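PDB 3URF: tumor necrosis factor receptor superfamily member 11B from Homo sapiens, which acts as a secreted decoy receptor that captures the cytokine RANKL and so restrains osteoclast formation and activation. Local coordinates for residues K122-P125 with F129-E132. Sequence-based numbering, arbitrary orientation.
Sequences KRCP and FSNE
Cys124 reaches across to the backbone of Phe129 and the hydroxyl of Ser130, and these three residues make the whole contact. The cysteine CB points toward the other segment and lies 3.7 Å from Phe129 N, while its SG sits 3.5 Å from Phe129 C. SG stands anti to its own carbonyl carbon (chi1 -74°), which turns the sulfur to Ser130 OG, 3.3 Å from SG. That is a packing contact; the serine hydroxyl spends its hydrogen bond on the carbonyl oxygen of Phe107. Cys124 and Ser130 are both buried, and the sulfur is joined to Cys139 in a disulfide that ties the start of the fourth TNFR cysteine-rich repeat to that residue.

Away from the sulfur the two segments part quickly. Phe129 CB points away from Cys124 and its side chain touches Asp161, so that the residue offers the cysteine mainly its main chain. Arg123 CB also points away, its side chain touching Phe107, while Lys122 and Asn131 are exposed to solvent.

In this N-terminal receptor region of four cysteine-rich repeats, Cys124 lies close after the strand that pairs antiparallel with strand 107-111 of the third repeat; the backbone of Phe129, in strand 128-129, hydrogen-bonds with that of Arg140 in strand 140-141. The Ser130-Phe107 bond therefore links the loop after strand 128-129 to strand 107-111.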
ATOM      1  N   LYS B 122      21.446  32.138  -4.188  1.00103.72           N
ATOM      2  CA  LYS B 122      21.372  33.175  -3.154  1.00102.85           C
ATOM      3  C   LYS B 122      21.196  34.536  -3.812  1.00101.88           C
ATOM      4  O   LYS B 122      21.204  34.646  -5.034  1.00108.45           O
ATOM      5  CB  LYS B 122      22.634  33.186  -2.284  1.00103.68           C
ATOM      6  CG  LYS B 122      22.410  32.766  -0.836  1.00114.45           C
ATOM      7  CD  LYS B 122      22.698  33.909   0.146  1.00125.59           C
ATOM      8  CE  LYS B 122      22.281  33.554   1.583  1.00122.91           C
ATOM      9  NZ  LYS B 122      22.389  34.705   2.536  1.00113.33           N
ATOM     10  N   ARG B 123      21.038  35.578  -3.008  1.00 97.13           N
ATOM     11  CA  ARG B 123      20.915  36.915  -3.569  1.00100.03           C
ATOM     12  C   ARG B 123      22.272  37.578  -3.722  1.00101.01           C
ATOM     13  O   ARG B 123      23.152  37.407  -2.880  1.00 98.00           O
ATOM     14  CB  ARG B 123      20.010  37.788  -2.713  1.00104.84           C
ATOM     15  CG  ARG B 123      18.552  37.507  -2.925  1.00115.57           C
ATOM     16  CD  ARG B 123      17.796  38.778  -3.235  1.00128.53           C
ATOM     17  NE  ARG B 123      16.369  38.510  -3.364  1.00140.91           N
ATOM     18  CZ  ARG B 123      15.434  39.455  -3.362  1.00147.02           C
ATOM     19  NH1 ARG B 123      15.785  40.732  -3.230  1.00147.74           N
ATOM     20  NH2 ARG B 123      14.151  39.127  -3.485  1.00144.44           N
ATOM     21  N   CYS B 124      22.434  38.331  -4.805  1.00100.76           N
ATOM     22  CA  CYS B 124      23.667  39.078  -5.028  1.00112.70           C
ATOM     23  C   CYS B 124      23.785  40.260  -4.059  1.00107.84           C
ATOM     24  O   CYS B 124      23.045  41.240  -4.174  1.00101.44           O
ATOM     25  CB  CYS B 124      23.756  39.550  -6.486  1.00120.69           C
ATOM     26  SG  CYS B 124      24.131  38.236  -7.686  1.00125.66           S
ATOM     27  N   PRO B 125      24.722  40.165  -3.098  1.00107.44           N
ATOM     28  CA  PRO B 125      24.946  41.219  -2.097  1.00111.16           C
ATOM     29  C   PRO B 125      25.128  42.611  -2.717  1.00111.21           C
ATOM     30  O   PRO B 125      25.217  42.765  -3.943  1.00100.62           O
ATOM     31  CB  PRO B 125      26.247  40.779  -1.412  1.00104.62           C
ATOM     32  CG  PRO B 125      26.268  39.294  -1.575  1.00 94.70           C
ATOM     33  CD  PRO B 125      25.651  39.032  -2.922  1.00 98.95           C
ATOM     34  N   PHE B 129      26.156  41.174  -8.837  1.00 98.26           N
ATOM     35  CA  PHE B 129      25.087  41.051  -9.813  1.00 94.67           C
ATOM     36  C   PHE B 129      25.187  39.746 -10.615  1.00 92.14           C
ATOM     37  O   PHE B 129      26.200  39.032 -10.540  1.00 71.81           O
ATOM     38  CB  PHE B 129      25.128  42.252 -10.766  1.00 78.60           C
ATOM     39  CG  PHE B 129      26.174  42.134 -11.834  1.00 86.06           C
ATOM     40  CD1 PHE B 129      25.818  41.845 -13.148  1.00 85.53           C
ATOM     41  CD2 PHE B 129      27.522  42.286 -11.524  1.00 99.34           C
ATOM     42  CE1 PHE B 129      26.784  41.726 -14.135  1.00 87.86           C
ATOM     43  CE2 PHE B 129      28.501  42.166 -12.508  1.00 94.73           C
ATOM     44  CZ  PHE B 129      28.130  41.885 -13.813  1.00 91.04           C
ATOM     45  N   SER B 130      24.115  39.447 -11.353  1.00 94.13           N
ATOM     46  CA  SER B 130      24.131  38.480 -12.455  1.00101.05           C
ATOM     47  C   SER B 130      23.066  38.849 -13.492  1.00 97.92           C
ATOM     48  O   SER B 130      21.902  39.040 -13.144  1.00 85.05           O
ATOM     49  CB  SER B 130      23.924  37.043 -11.952  1.00 96.22           C
ATOM     50  OG  SER B 130      23.382  37.046 -10.646  1.00 99.01           O
ATOM     51  N   ASN B 131      23.466  38.949 -14.760  1.00102.74           N
ATOM     52  CA  ASN B 131      22.534  39.327 -15.827  1.00110.09           C
ATOM     53  C   ASN B 131      21.659  38.180 -16.373  1.00122.57           C
ATOM     54  O   ASN B 131      20.828  38.395 -17.257  1.00124.72           O
ATOM     55  CB  ASN B 131      23.266  40.052 -16.976  1.00107.24           C
ATOM     56  CG  ASN B 131      24.325  39.183 -17.659  1.00112.84           C
ATOM     57  OD1 ASN B 131      24.213  37.955 -17.692  1.00123.47           O
ATOM     58  ND2 ASN B 131      25.356  39.824 -18.220  1.00101.46           N
ATOM     59  N   GLU B 132      21.825  36.971 -15.838  1.00123.99           N
ATOM     60  CA  GLU B 132      21.204  35.797 -16.455  1.00115.22           C
ATOM     61  C   GLU B 132      20.580  34.785 -15.502  1.00105.37           C
ATOM     62  O   GLU B 132      20.771  34.834 -14.282  1.00 92.61           O
ATOM     63  CB  GLU B 132      22.232  35.068 -17.309  1.00112.50           C
ATOM     64  CG  GLU B 132      23.452  34.642 -16.522  1.00111.56           C
ATOM     65  CD  GLU B 132      24.518  34.049 -17.407  1.00121.03           C
ATOM     66  OE1 GLU B 132      25.672  33.907 -16.941  1.00114.86           O
ATOM     67  OE2 GLU B 132      24.195  33.730 -18.573  1.00129.14           O
TER